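Local coordinates for DNA polymerase sliding clamp (Archaeoglobus fulgidus, PDB 1RWZ), which forms a three-subunit ring that encircles DNA and probably tethers the replicative polymerase and other DNA-processing proteins to it, at residues Ile5-Leu10 against Lys84-Leu89; Thr13-Ile18 against Arg73-Ser78; Gly33-Ala38 against Ile48-Lys53. All coordinates share one frame; numbering follows the deposited sequence.

Interaction 1: residues Ile5-Leu10 against Lys84-Leu89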
# COMPACT_ATOMS: atom_id res chain seq x y z
N ILE A 5 13.36 24.05 16.50
CA ILE A 5 13.32 23.50 15.16
C ILE A 5 13.78 22.05 15.27
O ILE A 5 14.81 21.76 15.87
CB ILE A 5 14.21 24.30 14.20
CG1 ILE A 5 13.68 25.73 14.08
CG2 ILE A 5 14.24 23.62 12.82
CD1 ILE A 5 14.44 26.61 13.09
N MET A 6 13.00 21.15 14.68
CA MET A 6 13.29 19.72 14.74
C MET A 6 12.96 19.08 13.40
O MET A 6 12.25 19.66 12.59
CB MET A 6 12.42 19.09 15.83
CG MET A 6 10.92 19.17 15.53
SD MET A 6 9.88 19.14 17.01
CE MET A 6 10.21 17.51 17.59
N THR A 7 13.46 17.87 13.16
CA THR A 7 13.16 17.20 11.90
C THR A 7 11.71 16.73 11.93
O THR A 7 11.15 16.46 13.00
CB THR A 7 14.05 15.96 11.66
OG1 THR A 7 13.69 14.92 12.58
CG2 THR A 7 15.52 16.32 11.85
N GLY A 8 11.10 16.64 10.75
CA GLY A 8 9.72 16.19 10.67
C GLY A 8 9.55 14.80 11.26
O GLY A 8 8.57 14.54 11.97
N GLU A 9 10.50 13.91 10.99
CA GLU A 9 10.42 12.56 11.52
C GLU A 9 10.41 12.56 13.04
O GLU A 9 9.70 11.78 13.67
CB GLU A 9 11.59 11.71 11.00
CG GLU A 9 11.59 10.28 11.52
CD GLU A 9 12.76 9.45 11.01
OE1 GLU A 9 13.83 10.04 10.74
OE2 GLU A 9 12.61 8.22 10.90
N LEU A 10 11.19 13.45 13.64
CA LEU A 10 11.24 13.51 15.10
C LEU A 10 9.87 13.90 15.66
O LEU A 10 9.36 13.26 16.58
CB LEU A 10 12.30 14.52 15.56
CG LEU A 10 12.54 14.67 17.07
CD1 LEU A 10 12.78 13.30 17.71
CD2 LEU A 10 13.74 15.58 17.28
N LYS A 84 11.22 14.45 5.98
CA LYS A 84 12.37 15.24 5.57
C LYS A 84 12.18 16.75 5.69
O LYS A 84 13.08 17.53 5.36
CB LYS A 84 12.77 14.88 4.13
CG LYS A 84 13.35 13.48 4.01
CD LYS A 84 13.82 13.20 2.59
CE LYS A 84 14.56 11.87 2.52
NZ LYS A 84 15.08 11.60 1.14
N ASP A 85 11.01 17.17 6.15
CA ASP A 85 10.73 18.59 6.34
C ASP A 85 11.37 18.99 7.67
O ASP A 85 11.55 18.15 8.55
CB ASP A 85 9.22 18.84 6.47
CG ASP A 85 8.51 18.87 5.13
OD1 ASP A 85 7.27 18.66 5.13
OD2 ASP A 85 9.16 19.10 4.10
N LEU A 86 11.73 20.27 7.80
CA LEU A 86 12.23 20.76 9.08
C LEU A 86 11.00 21.45 9.64
O LEU A 86 10.31 22.17 8.91
CB LEU A 86 13.36 21.78 8.92
CG LEU A 86 14.80 21.25 8.87
CD1 LEU A 86 15.76 22.43 9.00
CD2 LEU A 86 15.04 20.27 10.00
N VAL A 87 10.72 21.25 10.92
CA VAL A 87 9.54 21.86 11.51
C VAL A 87 9.91 22.79 12.65
O VAL A 87 10.74 22.44 13.50
CB VAL A 87 8.58 20.79 12.07
CG1 VAL A 87 7.27 21.45 12.49
CG2 VAL A 87 8.34 19.71 11.03
N GLU A 88 9.31 23.97 12.68
CA GLU A 88 9.56 24.93 13.74
C GLU A 88 8.32 25.03 14.61
O GLU A 88 7.20 25.13 14.10
CB GLU A 88 9.92 26.30 13.15
CG GLU A 88 10.17 27.39 14.20
CD GLU A 88 10.70 28.68 13.59
OE1 GLU A 88 10.41 28.95 12.41
OE2 GLU A 88 11.40 29.44 14.30
N LEU A 89 8.51 24.97 15.92
CA LEU A 89 7.40 25.08 16.87
C LEU A 89 7.61 26.39 17.61
O LEU A 89 8.70 26.65 18.12
CB LEU A 89 7.40 23.92 17.86
CG LEU A 89 7.30 22.50 17.30
CD1 LEU A 89 7.31 21.50 18.45
CD2 LEU A 89 6.03 22.36 16.48
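M6 and V87 form a hydrogen-bonded antiparallel pair, and the side chain of M6 shows how a strand residue reaches past its bonded partner to L89, two residues further along the same face. Its backbone is held from both directions, M6 N giving a bond to V87 O and V87 N returning one to M6 O at 2.8 Å, nearly straight at 174°. From there CB leads to CG, which sits between the backbone N and the carbonyl carbon (chi1 65°) and lies 3.9 Å from V87 O. SD goes further, crossing the side chain of L89 to meet its CD1 at 3.8 Å. The chain then bends at chi3 (-66°), and CE turns toward the core, close to I51.

On the face that carries I5, T7, L86 and E88, I5 CG1 rests against E88 CG at 3.9 Å, using the aliphatic part of the glutamate, while CD2 of L86 reaches T7 CA at 4.1 Å. Beyond the strand pair, G8 N donates to D85 O at 2.7 Å. CG2 of V87 lies 3.8 Å from G8 CA.

T7 OG1 accepts from L10 N at 3.1 Å and so caps helix 8-19. The arrangement is an antiparallel strand pair running into an N-capped helix, the strand-to-helix junction near the start of the PCNA N-terminal domain.

Interaction 2: residues Thr13-Ile18 against Arg73-Ser78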
# COMPACT_ATOMS: atom_id res chain seq x y z
N THR A 13 7.18 10.99 14.89
CA THR A 13 7.37 9.79 15.70
C THR A 13 6.99 9.97 17.17
O THR A 13 6.32 9.12 17.75
CB THR A 13 8.82 9.29 15.59
OG1 THR A 13 9.05 8.84 14.25
CG2 THR A 13 9.08 8.14 16.55
N VAL A 14 7.41 11.08 17.77
CA VAL A 14 7.09 11.33 19.17
C VAL A 14 5.60 11.62 19.35
O VAL A 14 5.00 11.24 20.36
CB VAL A 14 7.93 12.50 19.72
CG1 VAL A 14 7.47 12.87 21.12
CG2 VAL A 14 9.41 12.10 19.76
N THR A 15 5.01 12.29 18.37
CA THR A 15 3.58 12.59 18.43
C THR A 15 2.81 11.28 18.36
O THR A 15 1.87 11.05 19.13
CB THR A 15 3.16 13.52 17.26
OG1 THR A 15 3.77 14.80 17.43
CG2 THR A 15 1.64 13.69 17.23
N ARG A 16 3.21 10.40 17.45
CA ARG A 16 2.55 9.11 17.30
C ARG A 16 2.69 8.26 18.56
O ARG A 16 1.76 7.56 18.95
CB ARG A 16 3.12 8.35 16.11
CG ARG A 16 2.45 7.00 15.88
CD ARG A 16 2.94 6.33 14.61
NE ARG A 16 2.27 5.05 14.39
CZ ARG A 16 2.48 4.27 13.32
NH1 ARG A 16 3.35 4.65 12.39
NH2 ARG A 16 1.83 3.13 13.19
N ALA A 17 3.86 8.32 19.19
CA ALA A 17 4.12 7.54 20.40
C ALA A 17 3.21 7.95 21.55
O ALA A 17 2.75 7.10 22.32
CB ALA A 17 5.58 7.68 20.81
N ILE A 18 2.95 9.24 21.66
CA ILE A 18 2.10 9.76 22.74
C ILE A 18 0.61 9.55 22.47
O ILE A 18 -0.12 9.10 23.36
CB ILE A 18 2.35 11.26 22.97
CG1 ILE A 18 3.78 11.48 23.46
CG2 ILE A 18 1.37 11.81 24.00
CD1 ILE A 18 4.17 12.94 23.59
N ARG A 73 -5.02 16.35 17.29
CA ARG A 73 -4.84 17.38 16.27
C ARG A 73 -3.42 17.44 15.73
O ARG A 73 -3.21 17.45 14.51
CB ARG A 73 -5.22 18.76 16.82
CG ARG A 73 -6.70 18.96 17.03
CD ARG A 73 -7.00 20.39 17.43
NE ARG A 73 -8.43 20.62 17.63
CZ ARG A 73 -9.35 20.54 16.67
NH1 ARG A 73 -9.00 20.24 15.43
NH2 ARG A 73 -10.63 20.76 16.96
N ILE A 74 -2.43 17.49 16.62
CA ILE A 74 -1.04 17.55 16.19
C ILE A 74 -0.72 16.31 15.35
O ILE A 74 0.01 16.39 14.36
CB ILE A 74 -0.06 17.62 17.39
CG1 ILE A 74 -0.31 18.90 18.19
CG2 ILE A 74 1.38 17.60 16.89
CD1 ILE A 74 -0.15 20.18 17.40
N PHE A 75 -1.28 15.17 15.75
CA PHE A 75 -1.03 13.94 15.01
C PHE A 75 -1.64 14.05 13.62
O PHE A 75 -1.03 13.67 12.62
CB PHE A 75 -1.64 12.74 15.74
CG PHE A 75 -1.39 11.43 15.05
CD1 PHE A 75 -0.10 11.04 14.72
CD2 PHE A 75 -2.45 10.58 14.74
CE1 PHE A 75 0.14 9.82 14.09
CE2 PHE A 75 -2.22 9.36 14.11
CZ PHE A 75 -0.92 8.98 13.79
N ASP A 76 -2.86 14.58 13.55
CA ASP A 76 -3.53 14.72 12.27
C ASP A 76 -2.72 15.65 11.36
O ASP A 76 -2.46 15.32 10.21
CB ASP A 76 -4.94 15.28 12.48
CG ASP A 76 -5.79 15.20 11.22
OD1 ASP A 76 -5.67 14.21 10.48
OD2 ASP A 76 -6.59 16.14 10.99
N ILE A 77 -2.30 16.79 11.90
CA ILE A 77 -1.51 17.75 11.15
C ILE A 77 -0.14 17.19 10.76
O ILE A 77 0.38 17.49 9.68
CB ILE A 77 -1.29 19.06 11.96
CG1 ILE A 77 -2.63 19.74 12.23
CG2 ILE A 77 -0.36 20.00 11.21
CD1 ILE A 77 -3.37 20.18 10.98
N SER A 78 0.45 16.38 11.64
CA SER A 78 1.76 15.79 11.37
C SER A 78 1.74 14.88 10.14
O SER A 78 2.78 14.61 9.55
CB SER A 78 2.25 15.00 12.58
OG SER A 78 1.51 13.80 12.75
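Two helical segments, 13-18 and 73-78, run at 139° to each other in their N-to-C directions, with axes 9.4 Å apart at closest approach, and the nearest CA atoms, those of T15 and F75, are 5.9 Å apart. The contact is small and rests on a few side chains, with T15 at its centre.

T15 divides its two branches between different tasks. A chi1 of -67° puts OG1 beside the backbone N and CG2 anti to it; CG2 projects onto the facing helix and meets F75 CA at 3.5 Å. The same methyl also lies 3.7 Å from F75 CB and reaches the edge of the phenyl ring near its plane. OG1 passes 3.7 Å from CG2 of I74, the two side chains crossing at about a right angle, but its hydrogen bond is made within its own helix, to the carbonyl of L11.

The ring of F75 extends toward helix 13-18 and reaches R16. Its CE1 comes within 3.9 Å of R16 CB and 4.1 Å of R16 CG, so the aliphatic base of the arginine does the touching; the extended chain carries the guanidinium onward, its plane turned 44° from that of the ring.

Around this pair, V14 packs on strands 45-52 and 232-238, while A17 O accepts a hydrogen bond from Y236. I74 and I77 lie against strand 104-109, and R73 extends to a salt bridge with D170 of a neighbouring subunit, which places helix 71-78 at the subunit interface of the ring.

Interaction 3: residues Gly33-Ala38 against Ile48-Lys53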
# COMPACT_ATOMS: atom_id res chain seq x y z
N GLY A 33 15.70 20.04 27.62
CA GLY A 33 15.01 19.51 26.45
C GLY A 33 13.52 19.32 26.67
O GLY A 33 12.96 19.79 27.66
N LEU A 34 12.88 18.62 25.74
CA LEU A 34 11.44 18.37 25.82
C LEU A 34 11.13 17.10 26.60
O LEU A 34 11.80 16.08 26.46
CB LEU A 34 10.85 18.28 24.41
CG LEU A 34 9.35 18.05 24.23
CD1 LEU A 34 8.92 18.55 22.86
CD2 LEU A 34 9.02 16.57 24.38
N HIS A 35 10.10 17.17 27.44
CA HIS A 35 9.68 16.03 28.24
C HIS A 35 8.16 15.94 28.27
O HIS A 35 7.47 16.96 28.33
CB HIS A 35 10.19 16.16 29.68
CG HIS A 35 9.72 15.06 30.59
ND1 HIS A 35 10.27 13.80 30.56
CD2 HIS A 35 8.73 15.02 31.51
CE1 HIS A 35 9.64 13.03 31.43
NE2 HIS A 35 8.70 13.74 32.01
N SER A 36 7.63 14.72 28.22
CA SER A 36 6.19 14.50 28.28
C SER A 36 5.91 13.08 28.76
O SER A 36 6.56 12.13 28.32
CB SER A 36 5.54 14.72 26.91
OG SER A 36 4.12 14.64 27.00
N ARG A 37 4.95 12.94 29.66
CA ARG A 37 4.60 11.62 30.19
C ARG A 37 3.09 11.53 30.30
O ARG A 37 2.42 12.54 30.55
CB ARG A 37 5.25 11.42 31.56
CG ARG A 37 4.65 12.32 32.63
CD ARG A 37 5.35 12.17 33.97
NE ARG A 37 6.65 12.84 33.98
CZ ARG A 37 7.33 13.10 35.09
NH1 ARG A 37 6.83 12.74 36.27
NH2 ARG A 37 8.50 13.71 35.03
N ALA A 38 2.55 10.33 30.11
CA ALA A 38 1.11 10.12 30.19
C ALA A 38 0.76 8.65 30.37
O ALA A 38 1.49 7.76 29.95
CB ALA A 38 0.44 10.65 28.92
N ILE A 48 6.74 7.75 28.40
CA ILE A 48 7.60 8.82 28.89
C ILE A 48 8.48 9.20 27.71
O ILE A 48 9.25 8.37 27.23
CB ILE A 48 8.50 8.34 30.04
CG1 ILE A 48 7.65 7.71 31.15
CG2 ILE A 48 9.30 9.52 30.58
CD1 ILE A 48 8.46 6.92 32.18
N VAL A 49 8.36 10.44 27.26
CA VAL A 49 9.13 10.94 26.13
C VAL A 49 10.15 11.99 26.55
O VAL A 49 9.82 12.93 27.28
CB VAL A 49 8.21 11.57 25.05
CG1 VAL A 49 9.06 12.20 23.95
CG2 VAL A 49 7.28 10.53 24.47
N ASP A 50 11.38 11.84 26.08
CA ASP A 50 12.43 12.79 26.36
C ASP A 50 13.21 13.08 25.09
O ASP A 50 13.71 12.17 24.44
CB ASP A 50 13.41 12.24 27.41
CG ASP A 50 12.85 12.31 28.82
OD1 ASP A 50 12.50 11.24 29.38
OD2 ASP A 50 12.76 13.43 29.37
N ILE A 51 13.27 14.36 24.72
CA ILE A 51 14.04 14.79 23.55
C ILE A 51 15.06 15.80 24.07
O ILE A 51 14.73 16.96 24.32
CB ILE A 51 13.19 15.49 22.48
CG1 ILE A 51 11.99 14.63 22.08
CG2 ILE A 51 14.06 15.75 21.24
CD1 ILE A 51 11.12 15.27 21.00
N PRO A 52 16.32 15.36 24.26
CA PRO A 52 17.37 16.26 24.76
C PRO A 52 17.51 17.47 23.83
O PRO A 52 17.30 17.36 22.62
CB PRO A 52 18.62 15.38 24.73
CG PRO A 52 18.06 13.99 24.91
CD PRO A 52 16.85 14.01 24.02
N LYS A 53 17.86 18.62 24.40
CA LYS A 53 18.01 19.83 23.60
C LYS A 53 18.93 19.64 22.40
O LYS A 53 18.70 20.23 21.35
CB LYS A 53 18.52 20.98 24.47
CG LYS A 53 19.88 20.75 25.09
CD LYS A 53 20.30 21.94 25.93
CE LYS A 53 21.68 21.72 26.55
NZ LYS A 53 22.10 22.88 27.38
O HOH W 1 14.25 15.96 28.32
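H35 and D50 are direct cross-strand neighbours in a non-hydrogen-bonded antiparallel pair, their side chains side by side on one face, a position where side chains rather than backbones supply the polar link. Among the side-chain bonds, H35 ND1 donates to D50 OD2 at 2.8 Å; the carboxylate oxygen lies near the ring plane, yet the ring nitrogen meets it from above the carboxylate plane. On the other nitrogen, H35 NE2 accepts from R37 NE at 3.0 Å, a bond in plane with both ring and guanidinium. A water donates to D50 OD2 and to L34 O, extending this line of polar atoms.

The backbone bonds fall on the alternate pairs. L34 and I51 exchange N-H and C=O, as do S36 and V49, where V49 N to S36 O is nearly straight at 174°. CA-H...O contacts lie between them, such as H35 CA to V49 O at 3.2 Å. G33 CA approaches I51 O to 3.3 Å where strand 33-39 begins.

Van der Waals contacts occur on both faces. Apolar L34 and I51 lie side by side, their CB atoms 4.1 Å apart, on the face toward helix 8-19. On the H35 and D50 face, the methyl CG2 of I48 rests against H35 CE1 at 3.6 Å.

With ND1 donating and NE2 accepting, the imidazole is consistent with a neutral ring protonated on ND1. Bonds at both nitrogens fix its rotation, and it links R37 on its own strand to D50 on the partner strand.

How the interactions relate
All three contacts belong to the N-terminal PCNA domain, with centres 12 to 16 Å apart. Helix 8-19 unites them: its first turn takes part in interaction 1, its later turns form one side of interaction 2, and it packs on the hairpin of interaction 3 through V14 and I18 against V49. Interaction 1 meets the hairpin too, through L10 on I51. Along the chain the arrangement is concentric, interaction 3 lying innermost, then interaction 2, with interaction 1 closing the outermost loop. The principle illustrated is that one helix can bring together a sheet of the N-terminal half, a second helix and a sheet shared with the C-terminal half.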